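Local coordinates for solute Binding Protein, BlMnBP1 in complex with mannotriose (Bifidobacterium, PDB 6FUV) that binds beta-manno-oligosaccharides such as mannotriose and probably delivers them to an ABC transporter for uptake by the bacterium, at residues A22-F27 with I57-Q62; A45-F50 with M322-W327; S134-N139 with T263-A268; V284-F289 with E355-V360. All blocks are in the same frame, centred on the assembly; numbering follows the deposited sequence.

Contact 1: A22-F27 with I57-Q62. With ACT (acetate ion), chain F.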
loop_
_atom_site.group_PDB
_atom_site.type_symbol
_atom_site.label_atom_id
_atom_site.label_comp_id
_atom_site.label_asym_id
_atom_site.label_seq_id
_atom_site.Cartn_x
_atom_site.Cartn_y
_atom_site.Cartn_z
ATOM N N ALA A 22 6.528 13.019 -28.407
ATOM C CA ALA A 22 7.001 11.691 -28.053
ATOM C C ALA A 22 5.847 10.848 -27.565
ATOM O O ALA A 22 4.791 11.364 -27.200
ATOM C CB ALA A 22 8.101 11.746 -27.004
ATOM N N THR A 23 6.042 9.540 -27.684
ATOM C CA THR A 23 5.176 8.528 -27.111
ATOM C C THR A 23 5.867 7.916 -25.908
ATOM O O THR A 23 7.007 7.484 -26.025
ATOM C CB THR A 23 4.882 7.412 -28.117
ATOM O OG1 THR A 23 4.268 7.914 -29.291
ATOM C CG2 THR A 23 4.033 6.403 -27.459
ATOM N N ILE A 24 5.176 7.849 -24.773
ATOM C CA ILE A 24 5.702 7.249 -23.559
ATOM C C ILE A 24 4.787 6.138 -23.097
ATOM O O ILE A 24 3.575 6.185 -23.309
ATOM C CB ILE A 24 5.880 8.296 -22.445
ATOM C CG1 ILE A 24 4.538 8.923 -22.030
ATOM C CG2 ILE A 24 6.925 9.344 -22.898
ATOM C CD1 ILE A 24 4.660 9.658 -20.742
ATOM N N THR A 25 5.382 5.162 -22.416
ATOM C CA THR A 25 4.685 3.974 -21.944
ATOM C C THR A 25 4.629 3.957 -20.423
ATOM O O THR A 25 5.659 4.091 -19.769
ATOM C CB THR A 25 5.373 2.705 -22.454
ATOM O OG1 THR A 25 5.460 2.746 -23.871
ATOM C CG2 THR A 25 4.652 1.491 -22.042
ATOM N N PHE A 26 3.430 3.742 -19.873
ATOM C CA PHE A 26 3.159 3.802 -18.438
ATOM C C PHE A 26 2.763 2.395 -18.019
ATOM O O PHE A 26 1.738 1.887 -18.442
ATOM C CB PHE A 26 2.061 4.819 -18.108
ATOM C CG PHE A 26 1.771 4.951 -16.637
ATOM C CD1 PHE A 26 2.709 4.589 -15.687
ATOM C CD2 PHE A 26 0.589 5.467 -16.220
ATOM C CE1 PHE A 26 2.459 4.724 -14.356
ATOM C CE2 PHE A 26 0.297 5.612 -14.840
ATOM C CZ PHE A 26 1.211 5.249 -13.927
ATOM N N PHE A 27 3.597 1.749 -17.236
ATOM C CA PHE A 27 3.442 0.355 -16.822
ATOM C C PHE A 27 3.006 0.368 -15.361
ATOM O O PHE A 27 3.683 0.961 -14.518
ATOM C CB PHE A 27 4.762 -0.423 -17.048
ATOM C CG PHE A 27 4.722 -1.867 -16.618
ATOM C CD1 PHE A 27 3.740 -2.714 -17.091
ATOM C CD2 PHE A 27 5.669 -2.388 -15.770
ATOM C CE1 PHE A 27 3.694 -4.042 -16.697
ATOM C CE2 PHE A 27 5.641 -3.699 -15.405
ATOM C CZ PHE A 27 4.641 -4.527 -15.855
ATOM N N ILE A 57 2.204 14.672 -26.485
ATOM C CA ILE A 57 2.778 13.644 -25.635
ATOM C C ILE A 57 1.749 12.531 -25.588
ATOM O O ILE A 57 0.748 12.626 -24.899
ATOM C CB ILE A 57 3.132 14.152 -24.236
ATOM C CG1 ILE A 57 4.327 15.070 -24.297
ATOM C CG2 ILE A 57 3.405 12.992 -23.393
ATOM C CD1 ILE A 57 4.566 15.949 -23.088
ATOM N N THR A 58 2.008 11.474 -26.341
ATOM C CA THR A 58 1.149 10.305 -26.384
ATOM C C THR A 58 1.543 9.405 -25.234
ATOM O O THR A 58 2.727 9.103 -25.039
ATOM C CB THR A 58 1.282 9.576 -27.725
ATOM O OG1 THR A 58 1.056 10.530 -28.772
ATOM C CG2 THR A 58 0.260 8.461 -27.849
ATOM N N VAL A 59 0.553 9.012 -24.455
ATOM C CA VAL A 59 0.772 8.201 -23.273
ATOM C C VAL A 59 0.019 6.900 -23.498
ATOM O O VAL A 59 -1.204 6.902 -23.664
ATOM C CB VAL A 59 0.288 8.890 -21.987
ATOM C CG1 VAL A 59 0.524 7.953 -20.811
ATOM C CG2 VAL A 59 0.998 10.198 -21.735
ATOM N N LYS A 60 0.749 5.798 -23.498
ATOM C CA LYS A 60 0.205 4.460 -23.615
ATOM C C LYS A 60 0.431 3.705 -22.308
ATOM O O LYS A 60 1.424 3.901 -21.603
ATOM C CB LYS A 60 0.890 3.730 -24.754
ATOM C CG LYS A 60 0.803 4.402 -26.091
ATOM C CD LYS A 60 -0.518 4.056 -26.796
ATOM C CE LYS A 60 -0.566 4.650 -28.219
ATOM N NZ LYS A 60 -1.944 4.505 -28.833
ATOM N N VAL A 61 -0.499 2.825 -21.992
ATOM C CA VAL A 61 -0.517 2.126 -20.720
ATOM C C VAL A 61 -0.373 0.647 -20.968
ATOM O O VAL A 61 -0.990 0.100 -21.882
ATOM C CB VAL A 61 -1.818 2.404 -19.948
ATOM C CG1 VAL A 61 -1.894 1.583 -18.710
ATOM C CG2 VAL A 61 -1.917 3.882 -19.635
ATOM N N GLN A 62 0.451 0.007 -20.166
ATOM C CA GLN A 62 0.522 -1.439 -20.078
ATOM C C GLN A 62 0.293 -1.830 -18.634
ATOM O O GLN A 62 0.811 -1.188 -17.731
ATOM C CB GLN A 62 1.893 -1.992 -20.495
ATOM C CG GLN A 62 2.535 -1.252 -21.641
ATOM C CD GLN A 62 3.853 -1.865 -22.033
ATOM O OE1 GLN A 62 4.524 -2.490 -21.224
ATOM N NE2 GLN A 62 4.209 -1.716 -23.281
HETATM C C ACT F . 7.752 7.462 -31.197
HETATM O O ACT F . 8.625 6.737 -31.774
HETATM O OXT ACT F . 7.905 8.423 -30.415
HETATM C CH3 ACT F . 6.321 7.048 -31.479
#
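Five backbone hydrogen bonds join Ala22-Phe27 to Ile57-Gln62, and their one-for-one register from Ala22 beside Ile57 to Phe27 beside Gln62 defines a parallel strand pair. The strands belong to a beta-alpha-beta unit whose crossover is helix 43-53, in the periplasmic-binding-protein fold. Ile24 is bonded both ways: its N gives to Thr58 O at 2.8 Å, and its O accepts from Lys60 N at 2.9 Å with an N-H...O angle of 176°. Phe26 repeats the pattern: its N gives to Lys60 O at 2.7 Å, and its O accepts from Gln62 N, which sits tilted out of the carbonyl plane. CA-H...O contacts fill in between, as from Thr25 CA to Lys60 O. The strand directions diverge by 29°, the twist expected of such a sheet.

Side chains alternate between two faces. On the face of Ile24, Phe26 and Val59, Ile24 and Val59 run alongside each other in the same direction; CG1 of Ile24 sits between its own N and carbonyl carbon (chi1 63°), which brings it to 3.8 Å from Val59 CG2. Helices 43-53 and 315-330 both pack on this face. The other face carries Thr23, Thr25, Thr58 and Lys60. There the extended Gln62 chain runs past Thr25, while its OE1 accepts from Arg74. At the closest point of that crossing, Thr25 CG2 lies 3.4 Å from Gln62 CD.

Contact 2: A45-F50 with M322-W327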
loop_
_atom_site.group_PDB
_atom_site.type_symbol
_atom_site.label_atom_id
_atom_site.label_comp_id
_atom_site.label_asym_id
_atom_site.label_seq_id
_atom_site.Cartn_x
_atom_site.Cartn_y
_atom_site.Cartn_z
ATOM N N ALA A 45 -9.364 7.931 -19.914
ATOM C CA ALA A 45 -10.013 9.146 -19.447
ATOM C C ALA A 45 -9.025 10.150 -18.858
ATOM O O ALA A 45 -9.145 11.357 -19.083
ATOM C CB ALA A 45 -11.065 8.767 -18.399
ATOM N N TYR A 46 -8.057 9.683 -18.079
ATOM C CA TYR A 46 -7.087 10.630 -17.549
ATOM C C TYR A 46 -6.185 11.119 -18.673
ATOM O O TYR A 46 -5.787 12.291 -18.716
ATOM C CB TYR A 46 -6.246 10.003 -16.422
ATOM C CG TYR A 46 -6.968 9.818 -15.122
ATOM C CD1 TYR A 46 -7.252 10.883 -14.314
ATOM C CD2 TYR A 46 -7.341 8.578 -14.688
ATOM C CE1 TYR A 46 -7.958 10.713 -13.109
ATOM C CE2 TYR A 46 -8.019 8.409 -13.469
ATOM C CZ TYR A 46 -8.315 9.465 -12.708
ATOM O OH TYR A 46 -8.975 9.302 -11.508
ATOM N N ILE A 47 -5.801 10.207 -19.558
ATOM C CA ILE A 47 -4.834 10.563 -20.580
ATOM C C ILE A 47 -5.465 11.554 -21.554
ATOM O O ILE A 47 -4.829 12.518 -21.995
ATOM C CB ILE A 47 -4.320 9.281 -21.263
ATOM C CG1 ILE A 47 -3.463 8.497 -20.263
ATOM C CG2 ILE A 47 -3.593 9.647 -22.569
ATOM C CD1 ILE A 47 -3.179 7.108 -20.629
ATOM N N LYS A 48 -6.746 11.366 -21.858
ATOM C CA LYS A 48 -7.456 12.328 -22.686
ATOM C C LYS A 48 -7.391 13.721 -22.074
ATOM O O LYS A 48 -7.162 14.716 -22.779
ATOM C CB LYS A 48 -8.893 11.863 -22.833
ATOM C CG LYS A 48 -9.729 12.677 -23.832
ATOM C CD LYS A 48 -11.203 12.680 -23.431
ATOM C CE LYS A 48 -11.664 14.062 -22.957
ATOM N NZ LYS A 48 -12.220 14.888 -24.088
ATOM N N GLU A 49 -7.583 13.803 -20.749
ATOM C CA GLU A 49 -7.483 15.092 -20.077
ATOM C C GLU A 49 -6.068 15.629 -20.127
ATOM O O GLU A 49 -5.875 16.821 -20.355
ATOM C CB GLU A 49 -7.982 14.974 -18.642
ATOM C CG GLU A 49 -9.517 14.958 -18.554
ATOM C CD GLU A 49 -10.033 14.371 -17.228
ATOM O OE1 GLU A 49 -9.246 14.356 -16.228
ATOM O OE2 GLU A 49 -11.205 13.907 -17.200
ATOM N N PHE A 50 -5.069 14.769 -19.943
ATOM C CA PHE A 50 -3.685 15.233 -20.030
ATOM C C PHE A 50 -3.387 15.816 -21.400
ATOM O O PHE A 50 -2.677 16.828 -21.505
ATOM C CB PHE A 50 -2.733 14.083 -19.707
ATOM C CG PHE A 50 -1.264 14.350 -20.033
ATOM C CD1 PHE A 50 -0.476 15.061 -19.180
ATOM C CD2 PHE A 50 -0.687 13.797 -21.148
ATOM C CE1 PHE A 50 0.844 15.284 -19.433
ATOM C CE2 PHE A 50 0.631 13.993 -21.414
ATOM C CZ PHE A 50 1.409 14.756 -20.574
ATOM N N MET A 322 8.322 12.876 -16.907
ATOM C CA MET A 322 8.308 13.723 -15.729
ATOM C C MET A 322 7.155 14.700 -15.778
ATOM O O MET A 322 6.508 14.937 -14.748
ATOM C CB MET A 322 9.615 14.469 -15.628
ATOM C CG MET A 322 9.802 15.158 -14.267
ATOM S SD MET A 322 11.520 15.084 -13.701
ATOM C CE MET A 322 11.901 13.388 -14.074
ATOM N N ILE A 323 6.866 15.230 -16.981
ATOM C CA ILE A 323 5.732 16.115 -17.172
ATOM C C ILE A 323 4.455 15.356 -16.890
ATOM O O ILE A 323 3.571 15.883 -16.212
ATOM C CB ILE A 323 5.748 16.712 -18.583
ATOM C CG1 ILE A 323 6.856 17.749 -18.695
ATOM C CG2 ILE A 323 4.350 17.244 -18.899
ATOM C CD1 ILE A 323 7.144 18.227 -20.106
ATOM N N PHE A 324 4.359 14.087 -17.331
ATOM C CA PHE A 324 3.128 13.349 -17.051
ATOM C C PHE A 324 2.965 13.098 -15.566
ATOM O O PHE A 324 1.854 13.196 -15.036
ATOM C CB PHE A 324 3.084 12.029 -17.797
ATOM C CG PHE A 324 1.831 11.242 -17.559
ATOM C CD1 PHE A 324 0.669 11.580 -18.187
ATOM C CD2 PHE A 324 1.836 10.138 -16.751
ATOM C CE1 PHE A 324 -0.479 10.846 -17.985
ATOM C CE2 PHE A 324 0.713 9.426 -16.540
ATOM C CZ PHE A 324 -0.450 9.770 -17.162
ATOM N N VAL A 325 4.062 12.776 -14.877
ATOM C CA VAL A 325 3.969 12.503 -13.449
ATOM C C VAL A 325 3.491 13.750 -12.710
ATOM O O VAL A 325 2.626 13.690 -11.815
ATOM C CB VAL A 325 5.332 12.014 -12.918
ATOM C CG1 VAL A 325 5.245 11.886 -11.388
ATOM C CG2 VAL A 325 5.697 10.660 -13.493
ATOM N N LYS A 326 4.082 14.892 -13.049
ATOM C CA LYS A 326 3.699 16.134 -12.424
ATOM C C LYS A 326 2.245 16.449 -12.687
ATOM O O LYS A 326 1.563 16.941 -11.788
ATOM C CB LYS A 326 4.604 17.258 -12.896
ATOM C CG LYS A 326 4.348 18.540 -12.088
ATOM C CD LYS A 326 5.591 19.354 -11.840
ATOM C CE LYS A 326 5.321 20.650 -11.112
ATOM N NZ LYS A 326 6.581 21.440 -10.914
ATOM N N TRP A 327 1.764 16.182 -13.907
ATOM C CA TRP A 327 0.345 16.326 -14.225
ATOM C C TRP A 327 -0.527 15.380 -13.408
ATOM O O TRP A 327 -1.609 15.765 -12.954
ATOM C CB TRP A 327 0.098 16.058 -15.711
ATOM C CG TRP A 327 -1.336 16.336 -16.118
ATOM C CD1 TRP A 327 -1.834 17.529 -16.560
ATOM C CD2 TRP A 327 -2.447 15.423 -16.133
ATOM N NE1 TRP A 327 -3.207 17.430 -16.788
ATOM C CE2 TRP A 327 -3.599 16.146 -16.519
ATOM C CE3 TRP A 327 -2.594 14.097 -15.802
ATOM C CZ2 TRP A 327 -4.836 15.551 -16.663
ATOM C CZ3 TRP A 327 -3.824 13.525 -15.924
ATOM C CH2 TRP A 327 -4.924 14.234 -16.370
#
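Phe50 meets Phe324 with a ring face and Trp327 with a ring edge, two T-shaped stacks that share one phenyl group. Phe324 turns its edge to Phe50: the planes stand at 82°, and Phe324 CD1 lies over the centre of the Phe50 ring. The Phe50 edge in turn is directed at the face of the Trp327 five-membered ring, with planes again steeply inclined and Phe50 CD1 3.4 Å from Trp327 CG. Above the six-membered ring of the same indole, Phe50 CB makes a CH-pi contact 3.7 Å from the centroid and almost on the ring normal. Phe50, Phe324 and Trp327 thus form an aromatic cluster between helices 43-53 and 315-330, whose short segments cross at 109° with axes 11.4 Å apart; large side chains span that distance. In Trp327, CG stands opposite the backbone N (chi1 -174°), which carries the indole across to the other helix, where CH2 comes 3.2 Å from Tyr46 O and CZ2 lies 3.8 Å from Glu49 CB. Replacing Trp327 with alanine would probably open a gap beside Phe50, whose CB and ring edge would lose the indole face they rest on. Ile323 CG2 touches the Phe50 rim at CE1, 4.1 Å away, while Ile47 CG1 approaches Phe324 CE1.

Contact 3: S134-N139 with T263-A268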
loop_
_atom_site.group_PDB
_atom_site.type_symbol
_atom_site.label_atom_id
_atom_site.label_comp_id
_atom_site.label_asym_id
_atom_site.label_seq_id
_atom_site.Cartn_x
_atom_site.Cartn_y
_atom_site.Cartn_z
ATOM N N SER A 134 -3.718 1.995 5.776
ATOM C CA SER A 134 -4.280 0.649 5.805
ATOM C C SER A 134 -5.274 0.507 6.942
ATOM O O SER A 134 -5.026 0.957 8.059
ATOM C CB SER A 134 -3.147 -0.380 5.996
ATOM O OG SER A 134 -2.124 -0.094 5.085
ATOM N N GLY A 135 -6.332 -0.187 6.674
ATOM C CA GLY A 135 -7.434 -0.330 7.620
ATOM C C GLY A 135 -8.205 -1.615 7.406
ATOM O O GLY A 135 -7.616 -2.651 7.077
ATOM N N VAL A 136 -9.537 -1.543 7.533
ATOM C CA VAL A 136 -10.423 -2.656 7.210
ATOM C C VAL A 136 -11.599 -2.146 6.387
ATOM O O VAL A 136 -12.318 -1.226 6.806
ATOM C CB VAL A 136 -10.957 -3.368 8.460
ATOM C CG1 VAL A 136 -11.790 -4.542 8.103
ATOM C CG2 VAL A 136 -9.811 -3.792 9.360
ATOM N N VAL A 137 -11.801 -2.787 5.214
ATOM C CA VAL A 137 -13.006 -2.581 4.418
ATOM C C VAL A 137 -14.092 -3.470 4.997
ATOM O O VAL A 137 -13.834 -4.602 5.331
ATOM C CB VAL A 137 -12.768 -2.895 2.930
ATOM C CG1 VAL A 137 -14.053 -2.724 2.144
ATOM C CG2 VAL A 137 -11.663 -2.034 2.337
ATOM N N TYR A 138 -15.301 -2.959 5.160
ATOM C CA TYR A 138 -16.361 -3.729 5.806
ATOM C C TYR A 138 -17.712 -3.297 5.253
ATOM O O TYR A 138 -17.880 -2.170 4.785
ATOM C CB TYR A 138 -16.338 -3.547 7.348
ATOM C CG TYR A 138 -16.861 -2.194 7.855
ATOM C CD1 TYR A 138 -16.048 -1.078 7.872
ATOM C CD2 TYR A 138 -18.156 -2.044 8.292
ATOM C CE1 TYR A 138 -16.486 0.122 8.295
ATOM C CE2 TYR A 138 -18.629 -0.802 8.731
ATOM C CZ TYR A 138 -17.772 0.286 8.749
ATOM O OH TYR A 138 -18.225 1.545 9.173
ATOM N N ASN A 139 -18.655 -4.229 5.268
ATOM C CA ASN A 139 -20.008 -3.980 4.814
ATOM C C ASN A 139 -20.839 -3.564 6.030
ATOM O O ASN A 139 -21.103 -4.372 6.920
ATOM C CB ASN A 139 -20.602 -5.205 4.109
ATOM C CG ASN A 139 -21.919 -4.851 3.369
ATOM O OD1 ASN A 139 -22.874 -4.457 3.999
ATOM N ND2 ASN A 139 -21.936 -4.940 2.038
ATOM N N THR A 263 -15.794 -8.434 6.069
ATOM C CA THR A 263 -14.586 -7.635 6.232
ATOM C C THR A 263 -13.443 -8.148 5.354
ATOM O O THR A 263 -13.296 -9.353 5.116
ATOM C CB THR A 263 -14.057 -7.627 7.665
ATOM O OG1 THR A 263 -13.576 -8.948 7.992
ATOM C CG2 THR A 263 -15.069 -7.163 8.672
ATOM N N MET A 264 -12.597 -7.217 4.896
ATOM C CA MET A 264 -11.299 -7.534 4.317
ATOM C C MET A 264 -10.272 -6.508 4.790
ATOM O O MET A 264 -10.556 -5.308 4.862
ATOM C CB MET A 264 -11.357 -7.572 2.807
ATOM C CG MET A 264 -11.844 -8.927 2.230
ATOM S SD MET A 264 -11.952 -9.001 0.446
ATOM C CE MET A 264 -13.352 -8.015 0.086
ATOM N N VAL A 265 -9.081 -6.998 5.112
ATOM C CA VAL A 265 -8.009 -6.205 5.699
ATOM C C VAL A 265 -7.145 -5.641 4.579
ATOM O O VAL A 265 -6.298 -6.316 4.007
ATOM C CB VAL A 265 -7.210 -7.052 6.687
ATOM C CG1 VAL A 265 -5.934 -6.383 7.100
ATOM C CG2 VAL A 265 -8.062 -7.346 7.908
ATOM N N LEU A 266 -7.432 -4.397 4.220
ATOM C CA LEU A 266 -6.878 -3.768 3.029
ATOM C C LEU A 266 -6.727 -2.265 3.254
ATOM O O LEU A 266 -7.357 -1.690 4.139
ATOM C CB LEU A 266 -7.790 -4.008 1.821
ATOM C CG LEU A 266 -7.999 -5.455 1.370
ATOM C CD1 LEU A 266 -9.255 -5.676 0.480
ATOM C CD2 LEU A 266 -6.765 -5.869 0.627
ATOM N N GLY A 267 -5.922 -1.620 2.390
ATOM C CA GLY A 267 -5.751 -0.182 2.447
ATOM C C GLY A 267 -6.933 0.585 1.867
ATOM O O GLY A 267 -7.851 0.002 1.269
ATOM N N ALA A 268 -6.873 1.915 2.048
ATOM C CA ALA A 268 -7.973 2.773 1.630
ATOM C C ALA A 268 -8.159 2.735 0.130
ATOM O O ALA A 268 -9.254 3.036 -0.351
ATOM C CB ALA A 268 -7.701 4.186 2.067
#
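Val137 and Met264 are bonded both ways through their backbones: Val137 N gives to Met264 O at 2.8 Å, and Met264 N gives to Val137 O at 2.9 Å. This makes them an antiparallel hydrogen-bonded pair; Tyr138 and Thr263 follow as a non-hydrogen-bonded pair. Toward the start of 134-139 the pairing loses regularity. Gly135 N reaches Leu266 O at 3.1 Å, but from 43° above the carbonyl plane, and the return bond from Leu266 N to Gly135 O is weak, 3.4 Å with an angle of 130° at the hydrogen. Gly135 O has a second donor in Tyr190 OH. The side-chain hydroxyls look to other parts of the chain: Thr263 OG1 is bonded to Pro173 O, and Ser134 OG to Gln189 OE1. Between the segments, Val136 CG2 packs 4.2 Å from Val265 CG2, Val137 CG2 approaches Leu266 CB, and Val136 CG1 passes 3.9 Å from Thr263 CB. Strand 135-139 is an inner strand of its four-stranded sheet, flanked by 261-264 and 284-288. The two-way bonding of Val137 with Met264 fixes the register, while the weak and out-of-plane bonds between Gly135 and Leu266 probably hold that end less firmly.

Contact 4: V284-F289 with E355-V360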
loop_
_atom_site.group_PDB
_atom_site.type_symbol
_atom_site.label_atom_id
_atom_site.label_comp_id
_atom_site.label_asym_id
_atom_site.label_seq_id
_atom_site.Cartn_x
_atom_site.Cartn_y
_atom_site.Cartn_z
ATOM N N VAL A 284 -20.389 -0.220 1.658
ATOM C CA VAL A 284 -18.963 -0.510 1.724
ATOM C C VAL A 284 -18.267 0.671 2.382
ATOM O O VAL A 284 -18.227 1.776 1.840
ATOM C CB VAL A 284 -18.387 -0.790 0.329
ATOM C CG1 VAL A 284 -16.946 -1.166 0.485
ATOM C CG2 VAL A 284 -19.212 -1.820 -0.393
ATOM N N GLN A 285 -17.692 0.434 3.546
ATOM C CA GLN A 285 -17.113 1.449 4.400
ATOM C C GLN A 285 -15.682 1.068 4.733
ATOM O O GLN A 285 -15.190 0.002 4.391
ATOM C CB GLN A 285 -17.922 1.606 5.689
ATOM C CG GLN A 285 -19.335 2.055 5.459
ATOM C CD GLN A 285 -19.423 3.494 5.084
ATOM O OE1 GLN A 285 -18.709 4.317 5.614
ATOM N NE2 GLN A 285 -20.296 3.806 4.135
ATOM N N TYR A 286 -15.025 1.950 5.461
ATOM C CA TYR A 286 -13.613 1.798 5.779
ATOM C C TYR A 286 -13.403 2.153 7.234
ATOM O O TYR A 286 -13.737 3.248 7.635
ATOM C CB TYR A 286 -12.798 2.707 4.862
ATOM C CG TYR A 286 -11.298 2.605 5.013
ATOM C CD1 TYR A 286 -10.654 1.407 4.901
ATOM C CD2 TYR A 286 -10.542 3.728 5.263
ATOM C CE1 TYR A 286 -9.288 1.332 5.018
ATOM C CE2 TYR A 286 -9.203 3.675 5.411
ATOM C CZ TYR A 286 -8.564 2.479 5.269
ATOM O OH TYR A 286 -7.210 2.431 5.439
ATOM N N MET A 287 -12.860 1.225 8.000
ATOM C CA MET A 287 -12.571 1.442 9.402
ATOM C C MET A 287 -11.087 1.324 9.730
ATOM O O MET A 287 -10.324 0.621 9.053
ATOM C CB MET A 287 -13.341 0.461 10.297
ATOM C CG MET A 287 -13.256 -0.934 9.954
ATOM S SD MET A 287 -14.002 -2.020 11.213
ATOM C CE MET A 287 -12.641 -2.061 12.288
ATOM N N PRO A 288 -10.678 1.986 10.809
ATOM C CA PRO A 288 -9.308 1.808 11.299
ATOM C C PRO A 288 -9.080 0.359 11.683
ATOM O O PRO A 288 -9.997 -0.346 12.088
ATOM C CB PRO A 288 -9.243 2.727 12.513
ATOM C CG PRO A 288 -10.236 3.797 12.151
ATOM C CD PRO A 288 -11.366 3.065 11.526
ATOM N N PHE A 289 -7.865 -0.103 11.463
ATOM C CA PHE A 289 -7.526 -1.424 11.909
ATOM C C PHE A 289 -7.745 -1.449 13.420
ATOM O O PHE A 289 -7.364 -0.500 14.122
ATOM C CB PHE A 289 -6.085 -1.786 11.502
ATOM C CG PHE A 289 -5.694 -3.192 11.897
ATOM C CD1 PHE A 289 -5.931 -4.249 11.070
ATOM C CD2 PHE A 289 -5.102 -3.447 13.067
ATOM C CE1 PHE A 289 -5.609 -5.488 11.412
ATOM C CE2 PHE A 289 -4.810 -4.744 13.425
ATOM C CZ PHE A 289 -5.055 -5.725 12.588
ATOM N N GLU A 355 -14.136 8.935 6.617
ATOM C CA GLU A 355 -15.133 9.537 7.502
ATOM C C GLU A 355 -15.270 8.820 8.845
ATOM O O GLU A 355 -15.892 9.361 9.761
ATOM C CB GLU A 355 -16.497 9.592 6.815
ATOM C CG GLU A 355 -17.366 8.385 6.990
ATOM C CD GLU A 355 -18.697 8.532 6.211
ATOM O OE1 GLU A 355 -19.022 9.684 5.815
ATOM O OE2 GLU A 355 -19.400 7.503 6.008
ATOM N N HIS A 356 -14.667 7.648 9.016
ATOM C CA HIS A 356 -14.580 7.017 10.328
ATOM C C HIS A 356 -13.226 7.228 10.995
ATOM O O HIS A 356 -12.909 6.547 11.954
ATOM C CB HIS A 356 -14.866 5.532 10.198
ATOM C CG HIS A 356 -16.198 5.233 9.627
ATOM N ND1 HIS A 356 -17.363 5.592 10.254
ATOM C CD2 HIS A 356 -16.553 4.603 8.493
ATOM C CE1 HIS A 356 -18.390 5.199 9.527
ATOM N NE2 HIS A 356 -17.924 4.579 8.462
ATOM N N PHE A 357 -12.420 8.150 10.504
ATOM C CA PHE A 357 -11.062 8.384 10.978
ATOM C C PHE A 357 -10.936 9.712 11.716
ATOM O O PHE A 357 -9.819 10.171 11.952
ATOM C CB PHE A 357 -10.084 8.346 9.780
ATOM C CG PHE A 357 -9.659 6.966 9.385
ATOM C CD1 PHE A 357 -10.569 6.061 8.918
ATOM C CD2 PHE A 357 -8.352 6.564 9.522
ATOM C CE1 PHE A 357 -10.183 4.771 8.596
ATOM C CE2 PHE A 357 -7.960 5.274 9.197
ATOM C CZ PHE A 357 -8.864 4.386 8.719
ATOM N N LYS A 358 -12.044 10.347 12.076
ATOM C CA LYS A 358 -11.957 11.692 12.626
ATOM C C LYS A 358 -11.120 11.743 13.894
ATOM O O LYS A 358 -10.440 12.740 14.134
ATOM C CB LYS A 358 -13.357 12.203 12.894
ATOM C CG LYS A 358 -14.223 12.345 11.651
ATOM C CD LYS A 358 -15.702 12.643 12.021
ATOM C CE LYS A 358 -16.497 13.107 10.804
ATOM N NZ LYS A 358 -16.552 12.077 9.714
ATOM N N ASP A 359 -11.118 10.676 14.682
ATOM C CA ASP A 359 -10.300 10.595 15.879
ATOM C C ASP A 359 -8.952 9.911 15.678
ATOM O O ASP A 359 -8.255 9.693 16.665
ATOM C CB ASP A 359 -11.038 9.800 16.961
ATOM C CG ASP A 359 -12.268 10.503 17.481
ATOM O OD1 ASP A 359 -12.287 11.736 17.409
ATOM O OD2 ASP A 359 -13.205 9.819 17.951
ATOM N N VAL A 360 -8.577 9.531 14.461
ATOM C CA VAL A 360 -7.367 8.733 14.233
ATOM C C VAL A 360 -6.206 9.653 13.889
ATOM O O VAL A 360 -6.319 10.554 13.063
ATOM C CB VAL A 360 -7.582 7.678 13.126
ATOM C CG1 VAL A 360 -6.333 6.920 12.864
ATOM C CG2 VAL A 360 -8.726 6.742 13.503
HETATM O O HOH W 1 -13.556 5.833 6.932
#
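The Phe357 ring lies nearly parallel to that of Tyr286, with planes at 10°, but the two are so strongly offset that little of one ring covers the other; Phe357 CZ comes 3.4 Å from Tyr286 CE2. Over a face of Phe357 sits Pro288, whose CG makes a CH-pi contact 3.8 Å from the ring centroid. Pro288 CG also touches Val360 CG2 at 3.6 Å, where the type I turn from Phe357 to Val360 ends. The polar part is built round His356. Its NE2 gives a hydrogen bond to Gln285 OE1 at 3.0 Å, bent to 137° at the hydrogen, with the amide and imidazole planes steeply inclined to each other. The bend at chi2 of Gln285 (-74°) takes part in setting the amide there, and Gln285 NE2 is held by Asp282 O. Tyr286 O lies at the imidazole edge, 3.2 Å from His356 CD2, and accepts a hydrogen bond from a water that itself accepts from His356 N. Replacing His356 with leucine would probably leave Gln285 OE1 without this donor and its amide less firmly fixed. The 355-360 loop, which leads into strand 361-364, packs against strand 284-288, an outermost strand of the four-stranded sheet. Strand 135-139 pairs with 284-288, and helix 270-275 touches Gln285 and Tyr286.

Overall arrangement
Contacts 1 and 2 belong to one neighbourhood, their centres 10 Å apart: helix 43-53 of contact 2 is the crossover between the strands of contact 1, and Ile57 CG2 meets Phe50 CE2 at 3.6 Å. Contacts 3 and 4 form a second, about 29 to 36 Å from the first between centres, and share a sheet through neighbouring strands 135-139 and 284-288. Contacts 2 and 3 are buried, whereas 1 and 4 are only partly so. Their chemistry follows the elements joined rather than the burial: main-chain bonding dominates contacts 1 and 3, parallel in one and antiparallel in the other; contact 2 relies on aromatic packing between helices; contact 4 mixes ring packing with a side-chain bond and a water bridge.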